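Local structure of transcription antitermination protein NusB (Thermotoga maritima, 1TZV) at residues Met1-Pro4 against Arg5-Arg9; Gln29-Glu32 against Glu33-Glu37. The protein probably binds the boxA antiterminator RNA of ribosomal RNA operons and takes part in transcription antitermination, existing as monomer and homodimer in equilibrium. One frame throughout, in Å; residues are numbered along the deposited sequence.

In the fold
Contact 1 lies where the N-terminal loop enters helix 5-19. Contact 2 lies at the C-terminal end of helix 27-34, the next helix in the chain. Their centres are 14 Å apart, and their nearest atoms come to about 5 Å without touching. Both sit toward the outside of the molecule, with centres 15 Å and 17 Å from the centre of the chain. Helix 41-56 packs against both: it meets Thr3 and Met8 of contact 1, and Leu31 and Leu35 of contact 2. Thr38 is a second link, since its OG1 bonds to Arg7 of contact 1 and to Asp36 of contact 2.

Contact 1: Met1-Pro4 against Arg5-Arg9; sequences MKTP and RRRMR
Pro4 occupies the N-cap position of helix 5-19, and its carbonyl oxygen receives the N-H groups of Arg7 and Met8 in the first turn. Met8 N donates to Pro4 O at 3.1 Å. The bond is nearly straight, with an angle of 166° at the hydrogen. Arg7 N is 3.0 Å from Pro4 O, but its angle of 125° makes this a weak bond. Pro4 O thus receives one good bond and one bent one. The next rung follows at once, with Arg9 N 2.9 Å from Arg5 O.

The side chains add two loose carbon contacts. The Pro4 ring brings Pro4 CG to 4.1 Å from Arg7 CB, and the two side chains cross at a slant. Thr3 CG2 lies 4.2 Å from Arg7 CB. Thr3 OG1 stands beside its own backbone N (chi1 -56°), which puts the methyl CG2 anti to that N and near Arg7. Thr3 OG1 bonds to the backbone N of Asp40. Arg7 thus offers its CB to both loop residues. Its CG is anti to the backbone N, and the chain runs extended from CG to NE. Its guanidinium group bonds to Thr38 through NH1 and makes a cation-pi contact with Tyr39. Arg6 NE forms salt bridges with Glu106 and Glu109 of helix 100-114, while the buried Met8 packs on Asp46 and Tyr50 of helix 41-56. This is the N-terminal start of an alpha-helix, with a proline at the N-cap position and its carbonyl accepting the first i to i+4 bond.

Contact 2: Gln29-Glu32 against Glu33-Glu37; sequences QILE and EILDE
Ile30 O is gripped by three donors. A water donates to Ile30 O at 2.8 Å and to Glu33 OE1 at 2.6 Å, so it ties the carboxylate back to the helix backbone. The other two donors, Glu33 N and Ile34 N, make weak bonds to Ile30 O. Glu33 N also bonds Gln29 O at 3.3 Å. Glu33 CG sits beside its backbone N (chi1 -61°), anti to the carbonyl carbon, and the extended chain beyond it carries OE1 to the water. Glu33 OE2 forms a salt bridge with Arg22.

Leu35 N donates to Leu31 O at 2.9 Å, with an angle of 165°. This bond closes the last turn, and Leu35 then leaves helical geometry. Its side chain turns back over Leu31, with Leu35 CD1 3.6 Å from Leu31 CG. Leu35 CD1 also lies 4.0 Å from Glu32 OE2, which is salt-bridged to Arg48. An alanine in place of Leu31 would remove CG and both methyls, and is likely to leave a gap beside Leu35 CD1 and toward helix 41-56.

Ile34 CD1 lies 4.2 Å from Ile30 CG2. This isoleucine pair faces Gln18 of helix 5-19, while Leu31 and Leu35 pack on Arg48 of helix 41-56.

Contact 1: Met1-Pro4 against Arg5-Arg9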
ATOM      1  N   MET A   1       6.635 -21.318  10.954  1.00 57.05           N
ATOM      2  CA  MET A   1       5.398 -20.487  10.944  1.00 55.20           C
ATOM      3  C   MET A   1       5.681 -18.995  10.953  1.00 50.13           C
ATOM      4  O   MET A   1       4.990 -18.220  11.614  1.00 53.61           O
ATOM      5  CB  MET A   1       4.499 -20.854  12.124  1.00 51.89           C
ATOM      6  CG  MET A   1       3.442 -21.884  11.765  1.00 56.16           C
ATOM      7  SD  MET A   1       3.363 -23.290  12.898  1.00 69.26           S
ATOM      8  CE  MET A   1       4.702 -24.310  12.262  1.00 55.51           C
ATOM      9  N   LYS A   2       6.720 -18.607  10.223  1.00 37.18           N
ATOM     10  CA  LYS A   2       7.086 -17.204  10.096  1.00 41.25           C
ATOM     11  C   LYS A   2       5.953 -16.578   9.296  1.00 37.32           C
ATOM     12  O   LYS A   2       5.427 -17.218   8.385  1.00 31.79           O
ATOM     13  CB  LYS A   2       8.387 -17.074   9.305  1.00 41.80           C
ATOM     14  CG  LYS A   2       8.819 -15.644   9.042  1.00 42.67           C
ATOM     15  CD  LYS A   2       9.999 -15.585   8.074  1.00 47.89           C
ATOM     16  CE  LYS A   2      11.118 -16.542   8.488  1.00 48.80           C
ATOM     17  NZ  LYS A   2      12.382 -16.338   7.719  1.00 51.62           N
ATOM     18  N   THR A   3       5.567 -15.349   9.628  1.00 27.43           N
ATOM     19  CA  THR A   3       4.492 -14.692   8.888  1.00 28.22           C
ATOM     20  C   THR A   3       5.085 -14.115   7.610  1.00 23.31           C
ATOM     21  O   THR A   3       6.017 -13.319   7.650  1.00 24.66           O
ATOM     22  CB  THR A   3       3.851 -13.555   9.707  1.00 23.60           C
ATOM     23  OG1 THR A   3       3.387 -14.067  10.965  1.00 27.06           O
ATOM     24  CG2 THR A   3       2.659 -12.950   8.939  1.00 23.70           C
ATOM     25  N   PRO A   4       4.567 -14.536   6.443  1.00 24.75           N
ATOM     26  CA  PRO A   4       5.131 -13.988   5.207  1.00 23.36           C
ATOM     27  C   PRO A   4       4.840 -12.505   4.976  1.00 19.57           C
ATOM     28  O   PRO A   4       3.823 -11.962   5.442  1.00 21.95           O
ATOM     29  CB  PRO A   4       4.551 -14.894   4.113  1.00 26.87           C
ATOM     30  CG  PRO A   4       3.290 -15.413   4.719  1.00 36.71           C
ATOM     31  CD  PRO A   4       3.628 -15.636   6.171  1.00 28.04           C
ATOM     32  N   ARG A   5       5.750 -11.868   4.255  1.00 20.96           N
ATOM     33  CA  ARG A   5       5.625 -10.458   3.917  1.00 22.30           C
ATOM     34  C   ARG A   5       4.280 -10.189   3.249  1.00 20.40           C
ATOM     35  O   ARG A   5       3.646  -9.173   3.516  1.00 19.63           O
ATOM     36  CB  ARG A   5       6.753 -10.043   2.972  1.00 22.69           C
ATOM     37  CG  ARG A   5       6.575  -8.658   2.339  1.00 23.40           C
ATOM     38  CD  ARG A   5       7.727  -8.297   1.399  1.00 26.41           C
ATOM     39  NE  ARG A   5       7.771  -9.171   0.229  1.00 30.39           N
ATOM     40  CZ  ARG A   5       8.787  -9.983  -0.055  1.00 37.86           C
ATOM     41  NH1 ARG A   5       8.745 -10.743  -1.140  1.00 41.47           N
ATOM     42  NH2 ARG A   5       9.846 -10.037   0.747  1.00 41.46           N
ATOM     43  N   ARG A   6       3.843 -11.087   2.371  1.00 19.91           N
ATOM     44  CA  ARG A   6       2.574 -10.883   1.695  1.00 18.36           C
ATOM     45  C   ARG A   6       1.402 -10.776   2.640  1.00 19.30           C
ATOM     46  O   ARG A   6       0.484  -9.986   2.390  1.00 17.81           O
ATOM     47  CB  ARG A   6       2.297 -12.008   0.702  1.00 18.95           C
ATOM     48  CG  ARG A   6       3.019 -11.865  -0.617  1.00 25.97           C
ATOM     49  CD  ARG A   6       2.533 -12.917  -1.598  1.00 22.14           C
ATOM     50  NE  ARG A   6       3.246 -12.863  -2.869  1.00 23.68           N
ATOM     51  CZ  ARG A   6       4.322 -13.585  -3.173  1.00 28.58           C
ATOM     52  NH1 ARG A   6       4.888 -13.447  -4.366  1.00 36.84           N
ATOM     53  NH2 ARG A   6       4.823 -14.454  -2.301  1.00 29.42           N
ATOM     54  N   ARG A   7       1.397 -11.573   3.704  1.00 19.34           N
ATOM     55  CA  ARG A   7       0.297 -11.536   4.658  1.00 17.63           C
ATOM     56  C   ARG A   7       0.383 -10.287   5.540  1.00 18.29           C
ATOM     57  O   ARG A   7      -0.639  -9.680   5.866  1.00 17.24           O
ATOM     58  CB  ARG A   7       0.264 -12.826   5.507  1.00 20.53           C
ATOM     59  CG  ARG A   7      -0.999 -12.970   6.351  1.00 23.80           C
ATOM     60  CD  ARG A   7      -1.310 -14.418   6.779  1.00 25.06           C
ATOM     61  NE  ARG A   7      -2.581 -14.465   7.500  1.00 30.59           N
ATOM     62  CZ  ARG A   7      -2.706 -14.449   8.824  1.00 24.09           C
ATOM     63  NH1 ARG A   7      -3.913 -14.471   9.378  1.00 26.37           N
ATOM     64  NH2 ARG A   7      -1.629 -14.442   9.596  1.00 27.17           N
ATOM     65  N   MET A   8       1.596  -9.914   5.923  1.00 17.27           N
ATOM     66  CA  MET A   8       1.807  -8.708   6.718  1.00 16.60           C
ATOM     67  C   MET A   8       1.258  -7.527   5.899  1.00 17.06           C
ATOM     68  O   MET A   8       0.470  -6.728   6.412  1.00 16.69           O
ATOM     69  CB  MET A   8       3.313  -8.524   6.976  1.00 16.45           C
ATOM     70  CG  MET A   8       3.733  -7.250   7.719  1.00 18.51           C
ATOM     71  SD  MET A   8       3.693  -5.707   6.778  1.00 18.03           S
ATOM     72  CE  MET A   8       5.060  -5.979   5.624  1.00 20.09           C
ATOM     73  N   ARG A   9       1.656  -7.431   4.628  1.00 15.83           N
ATOM     74  CA  ARG A   9       1.215  -6.329   3.786  1.00 15.46           C
ATOM     75  C   ARG A   9      -0.287  -6.338   3.564  1.00 15.60           C
ATOM     76  O   ARG A   9      -0.905  -5.266   3.493  1.00 15.70           O
ATOM     77  CB  ARG A   9       1.932  -6.337   2.434  1.00 14.30           C
ATOM     78  CG  ARG A   9       1.724  -5.052   1.659  1.00 17.94           C
ATOM     79  CD  ARG A   9       2.260  -5.130   0.251  1.00 17.75           C
ATOM     80  NE  ARG A   9       3.715  -5.204   0.163  1.00 18.59           N
ATOM     81  CZ  ARG A   9       4.386  -6.308  -0.128  1.00 19.93           C
ATOM     82  NH1 ARG A   9       3.754  -7.455  -0.340  1.00 19.41           N
ATOM     83  NH2 ARG A   9       5.697  -6.247  -0.284  1.00 20.18           N
TER

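Contact 2: Gln29-Glu32 against Glu33-Glu37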
ATOM      1  N   GLN A  29      -6.204   1.736  15.278  1.00 20.09           N
ATOM      2  CA  GLN A  29      -7.092   0.854  16.029  1.00 22.93           C
ATOM      3  C   GLN A  29      -7.682  -0.214  15.130  1.00 21.62           C
ATOM      4  O   GLN A  29      -7.834  -1.370  15.524  1.00 21.71           O
ATOM      5  CB  GLN A  29      -8.222   1.653  16.690  1.00 26.12           C
ATOM      6  CG  GLN A  29      -7.850   2.189  18.061  1.00 39.92           C
ATOM      7  CD  GLN A  29      -7.466   1.078  19.028  1.00 49.30           C
ATOM      8  OE1 GLN A  29      -8.288   0.226  19.374  1.00 55.35           O
ATOM      9  NE2 GLN A  29      -6.210   1.077  19.462  1.00 47.74           N
ATOM     10  N   ILE A  30      -8.021   0.172  13.905  1.00 19.37           N
ATOM     11  CA  ILE A  30      -8.557  -0.794  12.960  1.00 18.39           C
ATOM     12  C   ILE A  30      -7.512  -1.888  12.704  1.00 16.64           C
ATOM     13  O   ILE A  30      -7.849  -3.059  12.671  1.00 18.40           O
ATOM     14  CB  ILE A  30      -8.952  -0.116  11.642  1.00 18.32           C
ATOM     15  CG1 ILE A  30     -10.148   0.813  11.903  1.00 18.76           C
ATOM     16  CG2 ILE A  30      -9.297  -1.165  10.601  1.00 20.47           C
ATOM     17  CD1 ILE A  30     -10.573   1.634  10.702  1.00 20.22           C
ATOM     18  N   LEU A  31      -6.246  -1.503  12.538  1.00 16.00           N
ATOM     19  CA  LEU A  31      -5.206  -2.515  12.316  1.00 16.59           C
ATOM     20  C   LEU A  31      -5.122  -3.468  13.508  1.00 17.60           C
ATOM     21  O   LEU A  31      -4.953  -4.673  13.330  1.00 17.66           O
ATOM     22  CB  LEU A  31      -3.833  -1.870  12.077  1.00 17.32           C
ATOM     23  CG  LEU A  31      -2.684  -2.884  11.945  1.00 16.21           C
ATOM     24  CD1 LEU A  31      -2.870  -3.727  10.684  1.00 17.71           C
ATOM     25  CD2 LEU A  31      -1.346  -2.180  11.907  1.00 18.78           C
ATOM     26  N   GLU A  32      -5.243  -2.938  14.726  1.00 17.70           N
ATOM     27  CA  GLU A  32      -5.179  -3.808  15.908  1.00 19.59           C
ATOM     28  C   GLU A  32      -6.282  -4.872  15.955  1.00 21.67           C
ATOM     29  O   GLU A  32      -6.096  -5.935  16.556  1.00 24.90           O
ATOM     30  CB  GLU A  32      -5.195  -2.980  17.198  1.00 24.63           C
ATOM     31  CG  GLU A  32      -3.926  -2.147  17.409  1.00 24.00           C
ATOM     32  CD  GLU A  32      -2.645  -2.960  17.308  1.00 23.34           C
ATOM     33  OE1 GLU A  32      -2.520  -4.011  17.976  1.00 26.12           O
ATOM     34  OE2 GLU A  32      -1.743  -2.548  16.557  1.00 22.85           O
ATOM     35  N   GLU A  33      -7.429  -4.607  15.337  1.00 20.69           N
ATOM     36  CA  GLU A  33      -8.514  -5.595  15.312  1.00 23.61           C
ATOM     37  C   GLU A  33      -8.139  -6.733  14.358  1.00 25.79           C
ATOM     38  O   GLU A  33      -8.500  -7.893  14.568  1.00 26.04           O
ATOM     39  CB  GLU A  33      -9.824  -4.977  14.820  1.00 22.36           C
ATOM     40  CG  GLU A  33     -10.373  -3.829  15.656  1.00 34.26           C
ATOM     41  CD  GLU A  33     -11.688  -3.304  15.102  1.00 29.84           C
ATOM     42  OE1 GLU A  33     -12.017  -3.633  13.941  1.00 34.33           O
ATOM     43  OE2 GLU A  33     -12.385  -2.559  15.820  1.00 39.79           O
ATOM     44  N   ILE A  34      -7.407  -6.384  13.303  1.00 22.18           N
ATOM     45  CA  ILE A  34      -6.982  -7.343  12.281  1.00 19.03           C
ATOM     46  C   ILE A  34      -5.822  -8.203  12.769  1.00 24.00           C
ATOM     47  O   ILE A  34      -5.801  -9.421  12.553  1.00 26.20           O
ATOM     48  CB  ILE A  34      -6.574  -6.579  10.988  1.00 18.57           C
ATOM     49  CG1 ILE A  34      -7.828  -5.963  10.363  1.00 19.16           C
ATOM     50  CG2 ILE A  34      -5.882  -7.503   9.998  1.00 20.57           C
ATOM     51  CD1 ILE A  34      -7.531  -4.827   9.410  1.00 17.38           C
ATOM     52  N   LEU A  35      -4.855  -7.568  13.427  1.00 21.20           N
ATOM     53  CA  LEU A  35      -3.701  -8.289  13.949  1.00 21.44           C
ATOM     54  C   LEU A  35      -4.150  -9.157  15.121  1.00 28.63           C
ATOM     55  O   LEU A  35      -4.904  -8.719  15.990  1.00 34.45           O
ATOM     56  CB  LEU A  35      -2.604  -7.316  14.411  1.00 20.81           C
ATOM     57  CG  LEU A  35      -1.992  -6.433  13.312  1.00 19.45           C
ATOM     58  CD1 LEU A  35      -1.025  -5.442  13.937  1.00 19.76           C
ATOM     59  CD2 LEU A  35      -1.283  -7.290  12.264  1.00 20.26           C
ATOM     60  N   ASP A  36      -3.710 -10.403  15.112  1.00 27.28           N
ATOM     61  CA  ASP A  36      -4.043 -11.324  16.187  1.00 28.99           C
ATOM     62  C   ASP A  36      -2.919 -12.328  16.338  1.00 27.13           C
ATOM     63  O   ASP A  36      -1.820 -12.133  15.806  1.00 26.73           O
ATOM     64  CB  ASP A  36      -5.381 -12.033  15.919  1.00 32.09           C
ATOM     65  CG  ASP A  36      -5.400 -12.787  14.611  1.00 30.66           C
ATOM     66  OD1 ASP A  36      -4.321 -13.146  14.116  1.00 24.90           O
ATOM     67  OD2 ASP A  36      -6.503 -13.037  14.084  1.00 31.60           O
ATOM     68  N   GLU A  37      -3.198 -13.406  17.065  1.00 32.79           N
ATOM     69  CA  GLU A  37      -2.216 -14.447  17.318  1.00 31.33           C
ATOM     70  C   GLU A  37      -1.635 -15.096  16.066  1.00 31.25           C
ATOM     71  O   GLU A  37      -0.553 -15.680  16.122  1.00 33.57           O
ATOM     72  CB  GLU A  37      -2.823 -15.530  18.223  1.00 34.01           C
ATOM     73  CG  GLU A  37      -4.211 -15.989  17.791  1.00 35.74           C
ATOM     74  CD  GLU A  37      -5.290 -14.947  18.062  1.00 45.64           C
ATOM     75  OE1 GLU A  37      -6.403 -15.081  17.501  1.00 55.62           O
ATOM     76  OE2 GLU A  37      -5.035 -14.004  18.844  1.00 48.93           O
TER
HETATM   77  O   HOH W   1     -10.446  -3.809  11.904  0.68 28.19           O